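Local coordinates for uncharacterized protein BF1531 (Bacteroides fragilis, PDB 3SLR), which is of unknown function but may hydrolyse ester bonds, pairing an SGNH-hydrolase-like N-terminal domain with a magnesium-binding phosphatase domain in the piece crystallised, at residues I82-H87 with L109-L114; Y126-I131 with T152-E157. All blocks are in the same frame, centred on the assembly; numbering follows the deposited sequence.

Contact 1. Residues I82-H87 with L109-L114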
ATOM      1  N   ILE A  82     -15.806  -1.020   4.245  1.00 13.46           N
ATOM      2  CA  ILE A  82     -16.891  -1.012   3.262  1.00 12.66           C
ATOM      3  C   ILE A  82     -16.314  -1.295   1.882  1.00 13.85           C
ATOM      4  O   ILE A  82     -15.361  -0.634   1.447  1.00 13.43           O
ATOM      5  CB  ILE A  82     -17.597   0.363   3.201  1.00 14.87           C
ATOM      6  CG1 ILE A  82     -18.035   0.830   4.600  1.00 18.42           C
ATOM      7  CG2 ILE A  82     -18.766   0.336   2.202  1.00 13.61           C
ATOM      8  CD1 ILE A  82     -19.150   0.013   5.218  1.00 17.59           C
ATOM      9  N   PHE A  83     -16.897  -2.265   1.189  1.00 13.82           N
ATOM     10  CA  PHE A  83     -16.491  -2.574  -0.174  1.00 15.48           C
ATOM     11  C   PHE A  83     -17.667  -2.371  -1.129  1.00 13.79           C
ATOM     12  O   PHE A  83     -18.452  -3.293  -1.365  1.00 14.81           O
ATOM     13  CB  PHE A  83     -15.988  -4.022  -0.256  1.00 13.80           C
ATOM     14  CG  PHE A  83     -15.389  -4.383  -1.589  1.00 14.53           C
ATOM     15  CD1 PHE A  83     -15.090  -3.402  -2.529  1.00 14.99           C
ATOM     16  CD2 PHE A  83     -15.111  -5.713  -1.891  1.00 14.30           C
ATOM     17  CE1 PHE A  83     -14.526  -3.740  -3.755  1.00 15.58           C
ATOM     18  CE2 PHE A  83     -14.543  -6.066  -3.096  1.00 17.69           C
ATOM     19  CZ  PHE A  83     -14.248  -5.078  -4.042  1.00 15.39           C
ATOM     20  N   HIS A  84     -17.811  -1.144  -1.623  1.00 12.07           N
ATOM     21  CA  HIS A  84     -18.698  -0.830  -2.741  1.00 13.27           C
ATOM     22  C   HIS A  84     -17.894  -1.020  -4.027  1.00 15.14           C
ATOM     23  O   HIS A  84     -16.887  -0.340  -4.236  1.00 15.61           O
ATOM     24  CB  HIS A  84     -19.120   0.638  -2.679  1.00 14.54           C
ATOM     25  CG  HIS A  84     -20.302   0.909  -1.801  1.00 15.95           C
ATOM     26  ND1 HIS A  84     -20.385   2.030  -1.003  1.00 16.25           N
ATOM     27  CD2 HIS A  84     -21.470   0.242  -1.637  1.00 18.16           C
ATOM     28  CE1 HIS A  84     -21.542   2.030  -0.367  1.00 20.59           C
ATOM     29  NE2 HIS A  84     -22.221   0.959  -0.740  1.00 18.90           N
ATOM     30  N   SER A  85     -18.339  -1.910  -4.902  1.00 15.35           N
ATOM     31  CA  SER A  85     -17.579  -2.207  -6.114  1.00 15.02           C
ATOM     32  C   SER A  85     -17.946  -1.287  -7.264  1.00 13.76           C
ATOM     33  O   SER A  85     -19.098  -0.858  -7.401  1.00 13.31           O
ATOM     34  CB  SER A  85     -17.795  -3.662  -6.540  1.00 14.28           C
ATOM     35  OG  SER A  85     -19.147  -3.868  -6.927  1.00 13.90           O
ATOM     36  N   THR A  86     -16.972  -0.999  -8.115  1.00 11.29           N
ATOM     37  CA  THR A  86     -17.278  -0.261  -9.335  1.00 10.20           C
ATOM     38  C   THR A  86     -18.296  -1.028 -10.167  1.00 13.15           C
ATOM     39  O   THR A  86     -19.194  -0.443 -10.771  1.00 12.54           O
ATOM     40  CB  THR A  86     -16.021  -0.035 -10.182  1.00 12.50           C
ATOM     41  OG1 THR A  86     -15.046   0.641  -9.390  1.00 14.33           O
ATOM     42  CG2 THR A  86     -16.343   0.800 -11.430  1.00 13.00           C
ATOM     43  N   HIS A  87     -18.147  -2.347 -10.197  1.00 13.37           N
ATOM     44  CA  HIS A  87     -19.010  -3.197 -11.002  1.00 13.85           C
ATOM     45  C   HIS A  87     -20.494  -3.025 -10.681  1.00 13.50           C
ATOM     46  O   HIS A  87     -21.335  -2.948 -11.584  1.00 13.86           O
ATOM     47  CB  HIS A  87     -18.595  -4.668 -10.842  1.00 13.70           C
ATOM     48  CG  HIS A  87     -19.097  -5.552 -11.939  1.00 16.27           C
ATOM     49  ND1 HIS A  87     -18.316  -5.916 -13.016  1.00 15.56           N
ATOM     50  CD2 HIS A  87     -20.318  -6.102 -12.155  1.00 15.59           C
ATOM     51  CE1 HIS A  87     -19.026  -6.670 -13.837  1.00 18.43           C
ATOM     52  NE2 HIS A  87     -20.242  -6.806 -13.334  1.00 17.42           N
ATOM     53  N   LEU A 109     -21.714   9.854  -2.473  1.00 14.67           N
ATOM     54  CA  LEU A 109     -20.966  10.715  -1.555  1.00 17.30           C
ATOM     55  C   LEU A 109     -21.812  11.067  -0.332  1.00 19.18           C
ATOM     56  O   LEU A 109     -21.308  11.096   0.781  1.00 17.52           O
ATOM     57  CB  LEU A 109     -20.475  11.982  -2.257  1.00 16.72           C
ATOM     58  CG  LEU A 109     -19.359  11.784  -3.286  1.00 15.88           C
ATOM     59  CD1 LEU A 109     -19.247  13.006  -4.163  1.00 17.91           C
ATOM     60  CD2 LEU A 109     -18.037  11.522  -2.560  1.00 17.40           C
ATOM     61  N   ASP A 110     -23.101  11.319  -0.537  1.00 18.37           N
ATOM     62  CA  ASP A 110     -23.995  11.561   0.588  1.00 20.59           C
ATOM     63  C   ASP A 110     -24.017  10.363   1.541  1.00 18.84           C
ATOM     64  O   ASP A 110     -23.991  10.530   2.766  1.00 18.12           O
ATOM     65  CB  ASP A 110     -25.419  11.884   0.110  1.00 22.92           C
ATOM     66  CG  ASP A 110     -25.548  13.301  -0.440  1.00 26.38           C
ATOM     67  OD1 ASP A 110     -24.637  14.125  -0.206  1.00 29.09           O
ATOM     68  OD2 ASP A 110     -26.575  13.592  -1.099  1.00 29.97           O
ATOM     69  N   PHE A 111     -24.076   9.153   0.989  1.00 18.08           N
ATOM     70  CA  PHE A 111     -24.100   7.977   1.845  1.00 19.40           C
ATOM     71  C   PHE A 111     -22.794   7.864   2.628  1.00 19.18           C
ATOM     72  O   PHE A 111     -22.792   7.548   3.823  1.00 18.39           O
ATOM     73  CB  PHE A 111     -24.326   6.687   1.062  1.00 19.17           C
ATOM     74  CG  PHE A 111     -24.224   5.468   1.929  1.00 19.65           C
ATOM     75  CD1 PHE A 111     -25.247   5.151   2.812  1.00 22.61           C
ATOM     76  CD2 PHE A 111     -23.091   4.674   1.907  1.00 21.45           C
ATOM     77  CE1 PHE A 111     -25.149   4.046   3.648  1.00 26.89           C
ATOM     78  CE2 PHE A 111     -22.982   3.564   2.741  1.00 25.36           C
ATOM     79  CZ  PHE A 111     -24.018   3.250   3.613  1.00 22.55           C
ATOM     80  N   VAL A 112     -21.677   8.112   1.946  1.00 19.16           N
ATOM     81  CA  VAL A 112     -20.382   8.060   2.616  1.00 16.46           C
ATOM     82  C   VAL A 112     -20.303   9.067   3.773  1.00 17.05           C
ATOM     83  O   VAL A 112     -19.846   8.727   4.871  1.00 19.77           O
ATOM     84  CB  VAL A 112     -19.228   8.251   1.622  1.00 17.11           C
ATOM     85  CG1 VAL A 112     -17.891   8.339   2.359  1.00 17.99           C
ATOM     86  CG2 VAL A 112     -19.213   7.104   0.624  1.00 18.37           C
ATOM     87  N   ARG A 113     -20.761  10.295   3.544  1.00 19.78           N
ATOM     88  CA  ARG A 113     -20.772  11.286   4.624  1.00 19.14           C
ATOM     89  C   ARG A 113     -21.671  10.859   5.779  1.00 20.47           C
ATOM     90  O   ARG A 113     -21.336  11.062   6.951  1.00 21.37           O
ATOM     91  CB  ARG A 113     -21.199  12.661   4.104  1.00 19.75           C
ATOM     92  CG  ARG A 113     -20.195  13.271   3.129  1.00 21.15           C
ATOM     93  CD  ARG A 113     -20.386  14.777   2.981  1.00 27.87           C
ATOM     94  NE  ARG A 113     -19.872  15.491   4.152  1.00 30.06           N
ATOM     95  CZ  ARG A 113     -19.534  16.780   4.150  1.00 34.81           C
ATOM     96  NH1 ARG A 113     -19.660  17.494   3.036  1.00 34.34           N
ATOM     97  NH2 ARG A 113     -19.070  17.353   5.258  1.00 34.08           N
ATOM     98  N   LEU A 114     -22.810  10.267   5.451  1.00 20.45           N
ATOM     99  CA  LEU A 114     -23.734   9.790   6.481  1.00 22.09           C
ATOM    100  C   LEU A 114     -23.024   8.755   7.357  1.00 23.09           C
ATOM    101  O   LEU A 114     -23.084   8.811   8.580  1.00 22.88           O
ATOM    102  CB  LEU A 114     -24.984   9.193   5.829  1.00 24.64           C
ATOM    103  CG  LEU A 114     -26.177   8.715   6.669  1.00 31.28           C
ATOM    104  CD1 LEU A 114     -25.870   7.418   7.406  1.00 33.25           C
ATOM    105  CD2 LEU A 114     -26.649   9.801   7.633  1.00 34.48           C
TER
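A small aromatic contact between His84 and Phe111 joins the end of a central strand to a covering helix in the N-terminal, FkbH-type domain, whose parallel sheet with strand order 2-1-3-4-5 and flanking helices fits the alpha/beta fold of the SGNH-hydrolase clan. His84 comes just after strand 79-83, where the chain leaves the sheet and turns into helix 86-94; Phe111 reaches in from the middle of helix 104-118. The two rings meet obliquely, with their centroids 5.8 Å apart and their planes at 66°, so this is neither a parallel stack nor a true T-shaped pair. With CG anti to the backbone N (chi1 175°), the Phe111 side chain leans off its helix toward the strand end and brings its CD2-CE2 side up to the imidazole. From the His84 ring, CD2 and CE2 of Phe111 lie at the edge, close to the ring plane, while one face of the imidazole is covered near its rim by CG2 of Ile82, two residues earlier.

Both imidazole nitrogens have partners outside the two segments: ND1 bonds to the hydroxyl of Tyr125 and NE2 to the carboxylate of Glu62. Bonds at both nitrogens hold the ring's rotation and leave CE1, the carbon between them, facing Phe111. Helix 61-66 closes around the same spot, with Val61 touching both side chains and Ile65 packing on Phe111. Ser85, next along, caps helix 86-94 by accepting a bond from Lys88 N. Across the contact itself, the nearest approach is carbon to carbon, His84 CE1 lying 3.8 Å from Phe111 CE2.

Contact 2. Residues Y126-I131 with T152-E157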
ATOM      1  N   TYR A 126     -12.858   1.231   0.305  1.00 13.80           N
ATOM      2  CA  TYR A 126     -12.197   1.019  -0.987  1.00 14.78           C
ATOM      3  C   TYR A 126     -12.724   2.010  -2.011  1.00 13.10           C
ATOM      4  O   TYR A 126     -13.928   2.100  -2.206  1.00 13.69           O
ATOM      5  CB  TYR A 126     -12.425  -0.411  -1.510  1.00 12.79           C
ATOM      6  CG  TYR A 126     -11.904  -1.487  -0.587  1.00 14.32           C
ATOM      7  CD1 TYR A 126     -12.776  -2.307   0.115  1.00 14.01           C
ATOM      8  CD2 TYR A 126     -10.530  -1.670  -0.398  1.00 16.71           C
ATOM      9  CE1 TYR A 126     -12.300  -3.291   0.971  1.00 15.82           C
ATOM     10  CE2 TYR A 126     -10.052  -2.649   0.466  1.00 14.92           C
ATOM     11  CZ  TYR A 126     -10.940  -3.457   1.143  1.00 15.46           C
ATOM     12  OH  TYR A 126     -10.469  -4.434   2.011  1.00 16.19           O
ATOM     13  N   ASN A 127     -11.835   2.760  -2.657  1.00 12.84           N
ATOM     14  CA  ASN A 127     -12.270   3.618  -3.748  1.00 13.01           C
ATOM     15  C   ASN A 127     -12.458   2.802  -5.021  1.00 13.49           C
ATOM     16  O   ASN A 127     -12.415   1.564  -4.984  1.00 13.21           O
ATOM     17  CB  ASN A 127     -11.346   4.839  -3.949  1.00 12.53           C
ATOM     18  CG  ASN A 127      -9.931   4.462  -4.349  1.00 16.81           C
ATOM     19  OD1 ASN A 127      -9.597   3.274  -4.491  1.00 13.76           O
ATOM     20  ND2 ASN A 127      -9.080   5.483  -4.541  1.00 15.63           N
ATOM     21  N   TYR A 128     -12.666   3.484  -6.141  1.00 13.79           N
ATOM     22  CA  TYR A 128     -13.261   2.849  -7.323  1.00 15.28           C
ATOM     23  C   TYR A 128     -12.341   2.796  -8.548  1.00 11.88           C
ATOM     24  O   TYR A 128     -12.113   3.812  -9.205  1.00 14.00           O
ATOM     25  CB  TYR A 128     -14.546   3.597  -7.712  1.00 15.07           C
ATOM     26  CG  TYR A 128     -15.637   3.602  -6.654  1.00 12.44           C
ATOM     27  CD1 TYR A 128     -15.695   4.598  -5.685  1.00 12.95           C
ATOM     28  CD2 TYR A 128     -16.626   2.624  -6.652  1.00 12.67           C
ATOM     29  CE1 TYR A 128     -16.707   4.596  -4.711  1.00 14.73           C
ATOM     30  CE2 TYR A 128     -17.643   2.628  -5.718  1.00 15.10           C
ATOM     31  CZ  TYR A 128     -17.677   3.611  -4.748  1.00 15.42           C
ATOM     32  OH  TYR A 128     -18.690   3.586  -3.814  1.00 15.40           O
ATOM     33  N   PRO A 129     -11.825   1.601  -8.886  1.00 12.36           N
ATOM     34  CA  PRO A 129     -11.084   1.519 -10.153  1.00 12.28           C
ATOM     35  C   PRO A 129     -12.023   1.780 -11.326  1.00 12.27           C
ATOM     36  O   PRO A 129     -13.169   1.311 -11.328  1.00 13.96           O
ATOM     37  CB  PRO A 129     -10.606   0.061 -10.208  1.00 13.94           C
ATOM     38  CG  PRO A 129     -10.831  -0.501  -8.813  1.00 17.22           C
ATOM     39  CD  PRO A 129     -11.939   0.304  -8.199  1.00 15.37           C
ATOM     40  N   GLU A 130     -11.554   2.505 -12.330  1.00 11.75           N
ATOM     41  CA  GLU A 130     -12.447   2.832 -13.435  1.00 12.65           C
ATOM     42  C   GLU A 130     -12.756   1.606 -14.295  1.00 15.69           C
ATOM     43  O   GLU A 130     -11.853   0.875 -14.693  1.00 15.64           O
ATOM     44  CB  GLU A 130     -11.867   3.955 -14.298  1.00 13.39           C
ATOM     45  CG  GLU A 130     -12.770   4.312 -15.507  1.00 16.07           C
ATOM     46  CD  GLU A 130     -12.212   5.443 -16.350  1.00 18.07           C
ATOM     47  OE1 GLU A 130     -11.290   6.139 -15.874  1.00 19.45           O
ATOM     48  OE2 GLU A 130     -12.698   5.628 -17.495  1.00 19.17           O
ATOM     49  N   ILE A 131     -14.038   1.368 -14.555  1.00 15.68           N
ATOM     50  CA  ILE A 131     -14.414   0.488 -15.653  1.00 13.64           C
ATOM     51  C   ILE A 131     -14.884   1.402 -16.777  1.00 13.60           C
ATOM     52  O   ILE A 131     -15.898   2.078 -16.648  1.00 15.81           O
ATOM     53  CB  ILE A 131     -15.531  -0.506 -15.264  1.00 14.39           C
ATOM     54  CG1 ILE A 131     -15.077  -1.407 -14.107  1.00 14.94           C
ATOM     55  CG2 ILE A 131     -15.953  -1.345 -16.491  1.00 15.63           C
ATOM     56  CD1 ILE A 131     -16.215  -2.202 -13.483  1.00 16.89           C
ATOM     57  N   THR A 152     -15.010   9.561 -11.927  1.00 13.84           N
ATOM     58  CA  THR A 152     -13.881  10.460 -11.736  1.00 14.74           C
ATOM     59  C   THR A 152     -14.197  11.525 -10.684  1.00 14.08           C
ATOM     60  O   THR A 152     -13.381  11.811  -9.803  1.00 16.74           O
ATOM     61  CB  THR A 152     -13.493  11.110 -13.073  1.00 17.06           C
ATOM     62  OG1 THR A 152     -13.233  10.078 -14.031  1.00 20.85           O
ATOM     63  CG2 THR A 152     -12.244  12.000 -12.918  1.00 16.10           C
ATOM     64  N   LYS A 153     -15.391  12.093 -10.769  1.00 14.86           N
ATOM     65  CA  LYS A 153     -15.887  13.013  -9.746  1.00 17.10           C
ATOM     66  C   LYS A 153     -15.937  12.324  -8.377  1.00 17.47           C
ATOM     67  O   LYS A 153     -15.454  12.860  -7.372  1.00 16.82           O
ATOM     68  CB  LYS A 153     -17.287  13.525 -10.131  1.00 17.93           C
ATOM     69  CG  LYS A 153     -17.994  14.324  -9.034  1.00 21.83           C
ATOM     70  CD  LYS A 153     -19.351  14.843  -9.525  1.00 22.72           C
ATOM     71  CE  LYS A 153     -20.181  15.434  -8.384  1.00 23.01           C
ATOM     72  NZ  LYS A 153     -21.489  15.979  -8.874  1.00 22.49           N
ATOM     73  N   LEU A 154     -16.540  11.138  -8.338  1.00 15.24           N
ATOM     74  CA  LEU A 154     -16.659  10.385  -7.088  1.00 15.72           C
ATOM     75  C   LEU A 154     -15.301  10.149  -6.411  1.00 16.81           C
ATOM     76  O   LEU A 154     -15.156  10.388  -5.217  1.00 14.54           O
ATOM     77  CB  LEU A 154     -17.379   9.058  -7.336  1.00 12.88           C
ATOM     78  CG  LEU A 154     -17.567   8.073  -6.175  1.00 14.16           C
ATOM     79  CD1 LEU A 154     -18.300   8.721  -5.008  1.00 17.88           C
ATOM     80  CD2 LEU A 154     -18.323   6.850  -6.668  1.00 15.22           C
ATOM     81  N   ASN A 155     -14.309   9.677  -7.161  1.00 14.84           N
ATOM     82  CA  ASN A 155     -13.017   9.355  -6.548  1.00 16.64           C
ATOM     83  C   ASN A 155     -12.318  10.598  -6.023  1.00 17.66           C
ATOM     84  O   ASN A 155     -11.648  10.562  -4.980  1.00 15.58           O
ATOM     85  CB  ASN A 155     -12.109   8.601  -7.521  1.00 17.62           C
ATOM     86  CG  ASN A 155     -12.409   7.126  -7.555  1.00 14.72           C
ATOM     87  OD1 ASN A 155     -12.662   6.520  -6.516  1.00 14.96           O
ATOM     88  ND2 ASN A 155     -12.415   6.539  -8.750  1.00 15.42           N
ATOM     89  N   TYR A 156     -12.481  11.702  -6.742  1.00 14.78           N
ATOM     90  CA  TYR A 156     -11.911  12.975  -6.310  1.00 16.69           C
ATOM     91  C   TYR A 156     -12.546  13.441  -5.003  1.00 17.71           C
ATOM     92  O   TYR A 156     -11.847  13.753  -4.041  1.00 14.75           O
ATOM     93  CB  TYR A 156     -12.062  14.043  -7.401  1.00 15.13           C
ATOM     94  CG  TYR A 156     -11.665  15.439  -6.950  1.00 18.59           C
ATOM     95  CD1 TYR A 156     -10.355  15.732  -6.582  1.00 21.81           C
ATOM     96  CD2 TYR A 156     -12.609  16.460  -6.896  1.00 22.78           C
ATOM     97  CE1 TYR A 156      -9.996  17.009  -6.163  1.00 21.50           C
ATOM     98  CE2 TYR A 156     -12.266  17.731  -6.482  1.00 27.33           C
ATOM     99  CZ  TYR A 156     -10.961  18.000  -6.117  1.00 27.35           C
ATOM    100  OH  TYR A 156     -10.641  19.268  -5.708  1.00 32.50           O
ATOM    101  N   GLU A 157     -13.873  13.468  -4.961  1.00 18.07           N
ATOM    102  CA  GLU A 157     -14.564  13.927  -3.756  1.00 16.95           C
ATOM    103  C   GLU A 157     -14.369  12.989  -2.564  1.00 16.10           C
ATOM    104  O   GLU A 157     -14.366  13.433  -1.423  1.00 15.56           O
ATOM    105  CB  GLU A 157     -16.057  14.142  -4.030  1.00 14.77           C
ATOM    106  CG  GLU A 157     -16.341  15.261  -5.027  1.00 21.03           C
ATOM    107  CD  GLU A 157     -15.815  16.625  -4.582  1.00 27.22           C
ATOM    108  OE1 GLU A 157     -15.419  16.784  -3.403  1.00 26.90           O
ATOM    109  OE2 GLU A 157     -15.801  17.547  -5.425  1.00 28.24           O
TER
HETATM  110  O   HOH W   1     -10.630   8.058  -4.427  1.00 20.11           O
HETATM  111  O   HOH W   2     -12.959   7.382 -13.822  1.00 29.31           O
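Asn127, the first residue beyond strand 122-126 to meet helix 147-164, sets its CB 3.3 Å from OD1 of Asn155. Its own amide stands steeply to that of Asn155, the planes 69° apart, and also has partners outside the contact: OD1 accepts from Ala174 N and ND2 bonds Asn172 OD1. A water accepts from Asn127 ND2 and donates to both Asn155 O and OD1, tying the two asparagines together a second way.

At Tyr128 the loop is gripped by one side-chain amide. Tyr128 N donates to Asn155 OD1 at 3.1 Å, and Asn155 ND2 donates to Tyr128 O at 2.8 Å; each acceptor is met in its carbonyl plane on a lone pair. The pair of bonds closes a ring, in which the amide does for this residue what a neighbouring strand would do, and fixes the flip of Asn155. The phenol ring keeps Asn155 OD1 at its edge, in plane, while Leu154 lays CD2 over one face in a CH-pi contact, 3.8 Å from the centroid and 27° off the normal. Tyr128 OH goes on to Tyr125 and Arg108.

Farther along, Glu130 stretches out fully extended, and a water joins it, weakly on its side, to Thr152 OG1.

Strand 122-126, helix 147-164 and parallel strand 168-171 form a beta-alpha-beta crossover, and Asn155 pins the loop at its start. Asn127 pairs through its backbone with Cys171 of strand 168-171, Leu173 of helix 173-180 touches Asn127 and Pro129, and helix 86-94 brings Thr86 against Tyr128.

Both contacts belong to the N-terminal FkbH-type domain, with centres 10 Å apart, and contact 1 closes along the chain before contact 2 opens. Each starts where a neighbouring strand of the parallel sheet ends, 79-83 for the first and 122-126 for the second, and each ties the emerging chain to a helix, 104-118 or 147-164. The two loops also touch directly: Thr86 OG1 probably bonds to Pro129 O at 2.8 Å, and His84 CB packs on Tyr128 OH. The helices meet through Leu109 and Glu157. Together they knit one end of this sheet to its covering helices, away from the magnesium site of the phosphatase domain.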